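Local coordinates for Alpha/beta hydrolase (Enterobacter asburiae, PDB 6KMO), which probably hydrolyses carboxylic ester bonds, as an esterase or lipase of the alpha/beta hydrolase superfamily, at residues Ala84-Pro92 with Val126-Asp137; Tyr302-Gly310 with Glu318-Gln327. The protein carries 2 engineered substitutions. All coordinates share one frame; numbering follows the deposited sequence.

Interaction 1 is complete in the chain before interaction 2 begins, and their centres lie about 21 Å apart. Interaction 1 lies in the mixed sheet of the alpha/beta hydrolase fold, pairing strands 83-92 and 132-136 near one end. Interaction 2 begins at the far edge and is mostly turn against helix: strand 297-302, the last of this chain's sheet, which continues into the second subunit, gives way to the turns around H307, set against helix 319-335. The two meet where helix 115-129 adjoins helix 319-335, with A128 CB 3.6 Å from E326 OE1. H307, hydrogen-bonded to D277 and packed on S180, is consistent with the family's catalytic triad; interaction 2 therefore borders the probable active site, while interaction 1 builds the sheet.

Interaction 1. Residues Ala84-Pro92 with Val126-Asp137; sequences AIKLKIVKP and VRASGAAAVYVD
K88 and Y135 face each other as a hydrogen-bonded pair in the antiparallel ladder that joins strands 83-92 and 132-136 of the alpha/beta hydrolase sheet. Their backbones bond twice, K88 N to Y135 O at 3.0 Å and Y135 N to K88 O at 2.8 Å; V90 and A133 repeat the pattern further along. Tyrosine serves this place in two ways: its ring lies against the CB and CG methylenes of K88, and its hydroxyl reaches D137. Y135 CB lies 3.5 Å from K88 O. With CG anti to the backbone N (chi1 163°), the ring swings beside the lysine, and CD2 meets K88 CB obliquely at 3.9 Å; F115 packs edge-to-face with the same ring. At the tip, OH donates to the anti lone pair of D137 OD1 across 2.7 Å. The other face of the sheet carries branched aliphatics fit for a core: L87 sends CD1 to V134 CG1 and CD2 to V136 CG2. Where the ladder ends, the rigid ring of P92 packs CD against V126 CG1 of the helix at 3.6 Å. At the opposite end a water accepts from K86 N at 2.9 Å and donates to D137 O.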
loop_
_atom_site.group_PDB
_atom_site.type_symbol
_atom_site.label_atom_id
_atom_site.label_comp_id
_atom_site.label_asym_id
_atom_site.label_seq_id
_atom_site.Cartn_x
_atom_site.Cartn_y
_atom_site.Cartn_z
ATOM N N ALA A 84 -10.181 -30.178 -20.698
ATOM C CA ALA A 84 -9.011 -29.411 -21.096
ATOM C C ALA A 84 -9.118 -28.021 -20.488
ATOM O O ALA A 84 -10.205 -27.447 -20.418
ATOM C CB ALA A 84 -8.963 -29.296 -22.619
ATOM N N ILE A 85 -7.989 -27.488 -20.036
ATOM C CA ILE A 85 -7.927 -26.142 -19.465
ATOM C C ILE A 85 -6.770 -25.419 -20.143
ATOM O O ILE A 85 -5.627 -25.881 -20.069
ATOM C CB ILE A 85 -7.735 -26.177 -17.941
ATOM C CG1 ILE A 85 -8.878 -26.937 -17.261
ATOM C CG2 ILE A 85 -7.666 -24.759 -17.394
ATOM C CD1 ILE A 85 -8.674 -27.137 -15.761
ATOM N N LYS A 86 -7.059 -24.291 -20.793
ATOM C CA LYS A 86 -6.022 -23.485 -21.422
ATOM C C LYS A 86 -5.349 -22.562 -20.412
ATOM O O LYS A 86 -6.025 -21.856 -19.653
ATOM C CB LYS A 86 -6.591 -22.644 -22.551
ATOM C CG LYS A 86 -5.516 -22.064 -23.449
ATOM C CD LYS A 86 -6.051 -20.996 -24.403
ATOM C CE LYS A 86 -7.152 -21.533 -25.324
ATOM N NZ LYS A 86 -7.026 -21.080 -26.749
ATOM N N LEU A 87 -4.016 -22.552 -20.424
ATOM C CA LEU A 87 -3.196 -21.689 -19.591
ATOM C C LEU A 87 -2.401 -20.737 -20.469
ATOM O O LEU A 87 -1.966 -21.090 -21.571
ATOM C CB LEU A 87 -2.198 -22.499 -18.775
ATOM C CG LEU A 87 -2.772 -23.678 -18.011
ATOM C CD1 LEU A 87 -1.681 -24.462 -17.295
ATOM C CD2 LEU A 87 -3.835 -23.217 -17.005
ATOM N N LYS A 88 -2.182 -19.524 -19.976
ATOM C CA LYS A 88 -1.218 -18.605 -20.560
ATOM C C LYS A 88 -0.163 -18.345 -19.503
ATOM O O LYS A 88 -0.503 -18.027 -18.360
ATOM C CB LYS A 88 -1.865 -17.291 -21.002
ATOM C CG LYS A 88 -2.891 -17.451 -22.125
ATOM C CD LYS A 88 -2.224 -17.818 -23.444
ATOM C CE LYS A 88 -1.892 -16.588 -24.235
ATOM N NZ LYS A 88 -1.552 -16.911 -25.654
ATOM N N ILE A 89 1.108 -18.494 -19.862
ATOM C CA ILE A 89 2.219 -18.410 -18.925
ATOM C C ILE A 89 3.034 -17.178 -19.277
ATOM O O ILE A 89 3.447 -17.006 -20.429
ATOM C CB ILE A 89 3.077 -19.685 -18.952
ATOM C CG1 ILE A 89 2.214 -20.907 -18.620
ATOM C CG2 ILE A 89 4.215 -19.605 -17.956
ATOM C CD1 ILE A 89 1.974 -21.820 -19.756
ATOM N N VAL A 90 3.241 -16.300 -18.308
ATOM C CA VAL A 90 3.942 -15.039 -18.525
ATOM C C VAL A 90 5.159 -15.016 -17.615
ATOM O O VAL A 90 5.048 -15.280 -16.412
ATOM C CB VAL A 90 3.027 -13.829 -18.266
ATOM C CG1 VAL A 90 3.741 -12.533 -18.597
ATOM C CG2 VAL A 90 1.730 -13.947 -19.068
ATOM N N LYS A 91 6.326 -14.736 -18.184
ATOM C CA LYS A 91 7.580 -14.715 -17.450
ATOM C C LYS A 91 8.338 -13.433 -17.741
ATOM O O LYS A 91 8.099 -12.774 -18.759
ATOM C CB LYS A 91 8.448 -15.918 -17.855
ATOM C CG LYS A 91 7.835 -17.248 -17.537
ATOM C CD LYS A 91 8.760 -18.388 -17.942
ATOM C CE LYS A 91 8.062 -19.720 -17.750
ATOM N NZ LYS A 91 8.960 -20.873 -18.084
ATOM N N PRO A 92 9.265 -13.046 -16.861
ATOM C CA PRO A 92 10.107 -11.881 -17.150
ATOM C C PRO A 92 10.858 -12.081 -18.457
ATOM O O PRO A 92 11.176 -13.210 -18.845
ATOM C CB PRO A 92 11.059 -11.828 -15.945
ATOM C CG PRO A 92 10.319 -12.556 -14.850
ATOM C CD PRO A 92 9.574 -13.650 -15.553
ATOM N N VAL A 126 4.230 -9.735 -13.097
ATOM C CA VAL A 126 5.372 -10.604 -13.365
ATOM C C VAL A 126 6.670 -9.821 -13.256
ATOM O O VAL A 126 7.624 -10.259 -12.612
ATOM C CB VAL A 126 5.194 -11.239 -14.753
ATOM C CG1 VAL A 126 6.510 -11.883 -15.227
ATOM C CG2 VAL A 126 4.073 -12.256 -14.720
ATOM N N ARG A 127 6.721 -8.643 -13.868
ATOM C CA ARG A 127 7.954 -7.856 -13.836
ATOM C C ARG A 127 8.293 -7.406 -12.421
ATOM O O ARG A 127 9.462 -7.439 -12.017
ATOM C CB ARG A 127 7.793 -6.669 -14.778
ATOM C CG ARG A 127 7.819 -7.075 -16.243
ATOM C CD ARG A 127 7.268 -5.985 -17.148
ATOM N NE ARG A 127 8.017 -4.756 -16.966
ATOM C CZ ARG A 127 9.177 -4.502 -17.557
ATOM N NH1 ARG A 127 9.703 -5.374 -18.406
ATOM N NH2 ARG A 127 9.799 -3.362 -17.303
ATOM N N ALA A 128 7.287 -6.993 -11.650
ATOM C CA ALA A 128 7.536 -6.490 -10.311
ATOM C C ALA A 128 7.859 -7.601 -9.321
ATOM O O ALA A 128 8.525 -7.347 -8.314
ATOM C CB ALA A 128 6.339 -5.677 -9.832
ATOM N N SER A 129 7.387 -8.820 -9.562
ATOM C CA SER A 129 7.615 -9.921 -8.638
ATOM C C SER A 129 8.771 -10.828 -9.035
ATOM O O SER A 129 9.306 -11.535 -8.165
ATOM C CB SER A 129 6.356 -10.793 -8.525
ATOM O OG SER A 129 6.114 -11.489 -9.745
ATOM N N GLY A 130 9.155 -10.840 -10.306
ATOM C CA GLY A 130 10.117 -11.806 -10.813
ATOM C C GLY A 130 9.596 -13.210 -10.980
ATOM O O GLY A 130 10.383 -14.112 -11.312
ATOM N N ALA A 131 8.318 -13.452 -10.740
ATOM C CA ALA A 131 7.720 -14.775 -10.745
ATOM C C ALA A 131 6.934 -14.985 -12.032
ATOM O O ALA A 131 6.498 -14.035 -12.682
ATOM C CB ALA A 131 6.796 -14.948 -9.541
ATOM N N ALA A 132 6.742 -16.247 -12.397
ATOM C CA ALA A 132 5.890 -16.573 -13.525
ATOM C C ALA A 132 4.421 -16.490 -13.140
ATOM O O ALA A 132 4.031 -16.904 -12.045
ATOM C CB ALA A 132 6.178 -17.991 -14.022
ATOM N N ALA A 133 3.610 -15.952 -14.041
ATOM C CA ALA A 133 2.159 -15.975 -13.901
ATOM C C ALA A 133 1.574 -17.102 -14.733
ATOM O O ALA A 133 1.971 -17.307 -15.884
ATOM C CB ALA A 133 1.544 -14.656 -14.372
ATOM N N VAL A 134 0.606 -17.803 -14.173
ATOM C CA VAL A 134 -0.132 -18.842 -14.884
ATOM C C VAL A 134 -1.596 -18.413 -14.925
ATOM O O VAL A 134 -2.369 -18.664 -13.988
ATOM C CB VAL A 134 0.036 -20.228 -14.258
ATOM C CG1 VAL A 134 -0.676 -21.283 -15.097
ATOM C CG2 VAL A 134 1.520 -20.549 -14.083
ATOM N N TYR A 135 -1.973 -17.744 -16.007
ATOM C CA TYR A 135 -3.356 -17.351 -16.250
ATOM C C TYR A 135 -4.179 -18.583 -16.583
ATOM O O TYR A 135 -3.757 -19.409 -17.391
ATOM C CB TYR A 135 -3.393 -16.339 -17.424
ATOM C CG TYR A 135 -4.757 -16.158 -18.040
ATOM C CD1 TYR A 135 -5.569 -15.105 -17.673
ATOM C CD2 TYR A 135 -5.246 -17.057 -18.975
ATOM C CE1 TYR A 135 -6.839 -14.950 -18.201
ATOM C CE2 TYR A 135 -6.518 -16.920 -19.494
ATOM C CZ TYR A 135 -7.306 -15.868 -19.105
ATOM O OH TYR A 135 -8.579 -15.743 -19.595
ATOM N N VAL A 136 -5.365 -18.710 -15.985
ATOM C CA VAL A 136 -6.279 -19.828 -16.224
ATOM C C VAL A 136 -7.471 -19.333 -17.047
ATOM O O VAL A 136 -8.192 -18.420 -16.634
ATOM C CB VAL A 136 -6.767 -20.437 -14.898
ATOM C CG1 VAL A 136 -7.736 -21.600 -15.153
ATOM C CG2 VAL A 136 -5.596 -20.909 -14.071
ATOM N N ASP A 137 -7.716 -19.959 -18.199
ATOM C CA ASP A 137 -8.817 -19.535 -19.076
ATOM C C ASP A 137 -10.118 -20.222 -18.651
ATOM O O ASP A 137 -10.616 -21.141 -19.284
ATOM C CB ASP A 137 -8.482 -19.828 -20.538
ATOM C CG ASP A 137 -9.225 -18.923 -21.515
ATOM O OD1 ASP A 137 -9.421 -17.707 -21.248
ATOM O OD2 ASP A 137 -9.590 -19.423 -22.608
HETATM O O HOH W 1 -9.774 -23.393 -20.756
#

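Interaction 2. Residues Tyr302-Gly310 with Glu318-Gln327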
loop_
_atom_site.group_PDB
_atom_site.type_symbol
_atom_site.label_atom_id
_atom_site.label_comp_id
_atom_site.label_asym_id
_atom_site.label_seq_id
_atom_site.Cartn_x
_atom_site.Cartn_y
_atom_site.Cartn_z
ATOM N N TYR A 302 -5.934 2.105 -1.433
ATOM C CA TYR A 302 -5.307 3.102 -2.294
ATOM C C TYR A 302 -6.308 4.229 -2.526
ATOM O O TYR A 302 -7.380 4.017 -3.111
ATOM C CB TYR A 302 -4.794 2.477 -3.600
ATOM C CG TYR A 302 -3.549 1.633 -3.356
ATOM C CD1 TYR A 302 -3.656 0.343 -2.875
ATOM C CD2 TYR A 302 -2.283 2.153 -3.549
ATOM C CE1 TYR A 302 -2.532 -0.420 -2.606
ATOM C CE2 TYR A 302 -1.145 1.387 -3.291
ATOM C CZ TYR A 302 -1.289 0.103 -2.822
ATOM O OH TYR A 302 -0.191 -0.693 -2.538
ATOM N N ASN A 303 -5.978 5.418 -2.030
ATOM C CA ASN A 303 -6.925 6.517 -2.117
ATOM C C ASN A 303 -7.022 7.097 -3.530
ATOM O O ASN A 303 -6.099 7.024 -4.342
ATOM C CB ASN A 303 -6.578 7.612 -1.111
ATOM C CG ASN A 303 -7.208 7.399 0.235
ATOM O OD1 ASN A 303 -7.832 6.369 0.513
ATOM N ND2 ASN A 303 -7.072 8.395 1.099
ATOM N N GLY A 304 -8.202 7.640 -3.831
ATOM C CA GLY A 304 -8.437 8.304 -5.083
ATOM C C GLY A 304 -8.720 7.375 -6.236
ATOM O O GLY A 304 -8.908 7.853 -7.363
ATOM N N MET A 305 -8.749 6.068 -5.993
ATOM C CA MET A 305 -8.857 5.072 -7.050
ATOM C C MET A 305 -10.282 4.544 -7.170
ATOM O O MET A 305 -11.034 4.463 -6.192
ATOM C CB MET A 305 -7.920 3.879 -6.783
ATOM C CG MET A 305 -6.435 4.166 -6.869
ATOM S SD MET A 305 -5.856 4.821 -8.523
ATOM C CE MET A 305 -5.738 6.629 -8.124
ATOM N N ILE A 306 -10.625 4.154 -8.390
ATOM C CA ILE A 306 -11.828 3.404 -8.665
ATOM C C ILE A 306 -11.523 1.912 -8.735
ATOM O O ILE A 306 -10.372 1.488 -8.835
ATOM C CB ILE A 306 -12.497 3.860 -9.989
ATOM C CG1 ILE A 306 -11.508 3.783 -11.148
ATOM C CG2 ILE A 306 -13.095 5.244 -9.835
ATOM C CD1 ILE A 306 -12.149 3.934 -12.498
ATOM N N HIS A 307 -12.579 1.109 -8.713
ATOM C CA HIS A 307 -12.478 -0.311 -9.003
ATOM C C HIS A 307 -11.645 -0.553 -10.258
ATOM O O HIS A 307 -11.773 0.147 -11.260
ATOM C CB HIS A 307 -13.887 -0.881 -9.204
ATOM C CG HIS A 307 -13.899 -2.358 -9.382
ATOM N ND1 HIS A 307 -13.640 -3.228 -8.353
ATOM C CD2 HIS A 307 -14.057 -3.116 -10.496
ATOM C CE1 HIS A 307 -13.673 -4.471 -8.822
ATOM N NE2 HIS A 307 -13.929 -4.425 -10.115
ATOM N N ASP A 308 -10.801 -1.587 -10.219
ATOM C CA ASP A 308 -10.019 -2.001 -11.386
ATOM C C ASP A 308 -9.000 -0.941 -11.803
ATOM O O ASP A 308 -8.536 -0.929 -12.947
ATOM C CB ASP A 308 -10.905 -2.413 -12.572
ATOM C CG ASP A 308 -11.152 -3.906 -12.637
ATOM O OD1 ASP A 308 -10.332 -4.726 -12.141
ATOM O OD2 ASP A 308 -12.180 -4.273 -13.260
ATOM N N TYR A 309 -8.546 -0.118 -10.856
ATOM C CA TYR A 309 -7.534 0.882 -11.173
ATOM C C TYR A 309 -6.314 0.235 -11.808
ATOM O O TYR A 309 -5.750 0.763 -12.772
ATOM C CB TYR A 309 -7.144 1.712 -9.942
ATOM C CG TYR A 309 -6.613 0.954 -8.732
ATOM C CD1 TYR A 309 -7.476 0.527 -7.746
ATOM C CD2 TYR A 309 -5.262 0.710 -8.564
ATOM C CE1 TYR A 309 -7.015 -0.156 -6.627
ATOM C CE2 TYR A 309 -4.778 0.016 -7.441
ATOM C CZ TYR A 309 -5.676 -0.402 -6.474
ATOM O OH TYR A 309 -5.276 -1.114 -5.356
ATOM N N GLY A 310 -5.897 -0.931 -11.304
ATOM C CA GLY A 310 -4.711 -1.576 -11.845
ATOM C C GLY A 310 -4.934 -2.384 -13.104
ATOM O O GLY A 310 -3.961 -2.838 -13.714
ATOM N N GLU A 318 -1.236 6.151 -14.410
ATOM C CA GLU A 318 -1.602 6.852 -13.189
ATOM C C GLU A 318 -0.555 6.557 -12.117
ATOM O O GLU A 318 -0.200 5.395 -11.911
ATOM C CB GLU A 318 -2.980 6.376 -12.732
ATOM C CG GLU A 318 -3.515 7.028 -11.459
ATOM C CD GLU A 318 -3.897 8.496 -11.625
ATOM O OE1 GLU A 318 -4.044 8.958 -12.778
ATOM O OE2 GLU A 318 -4.053 9.191 -10.598
ATOM N N PRO A 319 -0.022 7.569 -11.421
ATOM C CA PRO A 319 1.061 7.285 -10.473
ATOM C C PRO A 319 0.712 6.221 -9.458
ATOM O O PRO A 319 1.531 5.326 -9.205
ATOM C CB PRO A 319 1.327 8.646 -9.825
ATOM C CG PRO A 319 1.016 9.611 -10.959
ATOM C CD PRO A 319 -0.196 9.017 -11.640
ATOM N N THR A 320 -0.494 6.280 -8.886
ATOM C CA THR A 320 -0.896 5.305 -7.880
ATOM C C THR A 320 -0.909 3.894 -8.445
ATOM O O THR A 320 -0.594 2.940 -7.731
ATOM C CB THR A 320 -2.282 5.657 -7.345
ATOM O OG1 THR A 320 -2.222 6.883 -6.623
ATOM C CG2 THR A 320 -2.847 4.582 -6.415
ATOM N N VAL A 321 -1.343 3.730 -9.692
ATOM C CA VAL A 321 -1.390 2.404 -10.305
ATOM C C VAL A 321 0.004 1.809 -10.377
ATOM O O VAL A 321 0.238 0.663 -9.976
ATOM C CB VAL A 321 -2.055 2.476 -11.695
ATOM C CG1 VAL A 321 -1.856 1.169 -12.466
ATOM C CG2 VAL A 321 -3.540 2.820 -11.549
ATOM N N LYS A 322 0.954 2.572 -10.913
ATOM C CA LYS A 322 2.306 2.063 -11.062
ATOM C C LYS A 322 2.889 1.664 -9.721
ATOM O O LYS A 322 3.513 0.600 -9.595
ATOM C CB LYS A 322 3.178 3.112 -11.736
ATOM C CG LYS A 322 2.736 3.379 -13.181
ATOM C CD LYS A 322 3.772 4.173 -13.982
ATOM C CE LYS A 322 3.678 5.648 -13.731
ATOM N NZ LYS A 322 4.619 6.382 -14.642
ATOM N N VAL A 323 2.660 2.477 -8.692
ATOM C CA VAL A 323 3.184 2.154 -7.373
ATOM C C VAL A 323 2.446 0.959 -6.781
ATOM O O VAL A 323 3.077 0.040 -6.255
ATOM C CB VAL A 323 3.141 3.395 -6.463
ATOM C CG1 VAL A 323 3.413 3.022 -4.998
ATOM C CG2 VAL A 323 4.145 4.421 -6.969
ATOM N N ALA A 324 1.115 0.938 -6.872
ATOM C CA ALA A 324 0.360 -0.165 -6.287
ATOM C C ALA A 324 0.796 -1.511 -6.857
ATOM O O ALA A 324 0.898 -2.508 -6.122
ATOM C CB ALA A 324 -1.137 0.029 -6.521
ATOM N N LEU A 325 1.018 -1.583 -8.166
ATOM C CA LEU A 325 1.371 -2.861 -8.772
ATOM C C LEU A 325 2.809 -3.240 -8.450
ATOM O O LEU A 325 3.104 -4.417 -8.212
ATOM C CB LEU A 325 1.097 -2.833 -10.273
ATOM C CG LEU A 325 -0.391 -2.649 -10.604
ATOM C CD1 LEU A 325 -0.589 -2.580 -12.120
ATOM C CD2 LEU A 325 -1.266 -3.753 -10.014
ATOM N N GLU A 326 3.716 -2.261 -8.410
ATOM C CA GLU A 326 5.070 -2.532 -7.924
ATOM C C GLU A 326 5.035 -3.092 -6.504
ATOM O O GLU A 326 5.756 -4.039 -6.183
ATOM C CB GLU A 326 5.939 -1.267 -7.980
ATOM C CG GLU A 326 7.385 -1.493 -7.557
ATOM C CD GLU A 326 8.168 -2.342 -8.547
ATOM O OE1 GLU A 326 7.815 -2.364 -9.743
ATOM O OE2 GLU A 326 9.167 -2.971 -8.131
ATOM N N GLN A 327 4.185 -2.520 -5.653
ATOM C CA GLN A 327 4.107 -2.922 -4.254
ATOM C C GLN A 327 3.481 -4.300 -4.094
ATOM O O GLN A 327 3.898 -5.080 -3.221
ATOM C CB GLN A 327 3.335 -1.848 -3.479
ATOM C CG GLN A 327 4.097 -0.536 -3.349
ATOM C CD GLN A 327 3.377 0.505 -2.533
ATOM O OE1 GLN A 327 2.151 0.587 -2.537
ATOM N NE2 GLN A 327 4.142 1.334 -1.836
HETATM O O HOH W 2 -3.384 7.290 -4.170
#
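Y302 lays its ring beside helix 319-335 at the end of strand 297-302, where a type II turn through G304 carries the chain off the sheet. A324 brings its methyl over one face of the ring, a CH-pi contact with CB 3.8 Å from the centroid and 21° off the normal; so small a residue lets ring and helix come close. T320 and M305 meet tip to tip. T320 CG2 touches M305 CG at 3.6 Å, while the flexible thioether, bent at chi2 and chi3, takes its CE methyl to within 3.7 Å of T320 CB. M305 CG also lies over a face of the Y309 ring, whose edge receives V321 CG2 and A324 CB. T320 OG1 turns instead to a water 2.7 Å away that donates to N303 O, tying helix to turn. Y302 also pairs with a strand of the second subunit, so the sheet runs on across the interface. The Y302 hydroxyl donates to Q327 OE1 over 2.7 Å, while Q327 NE2 donates to Q327 O of the second subunit; together these bonds settle the amide's orientation. Apolar contacts thus carry most of the contact, with one direct hydrogen bond across it and one water bridge beside them.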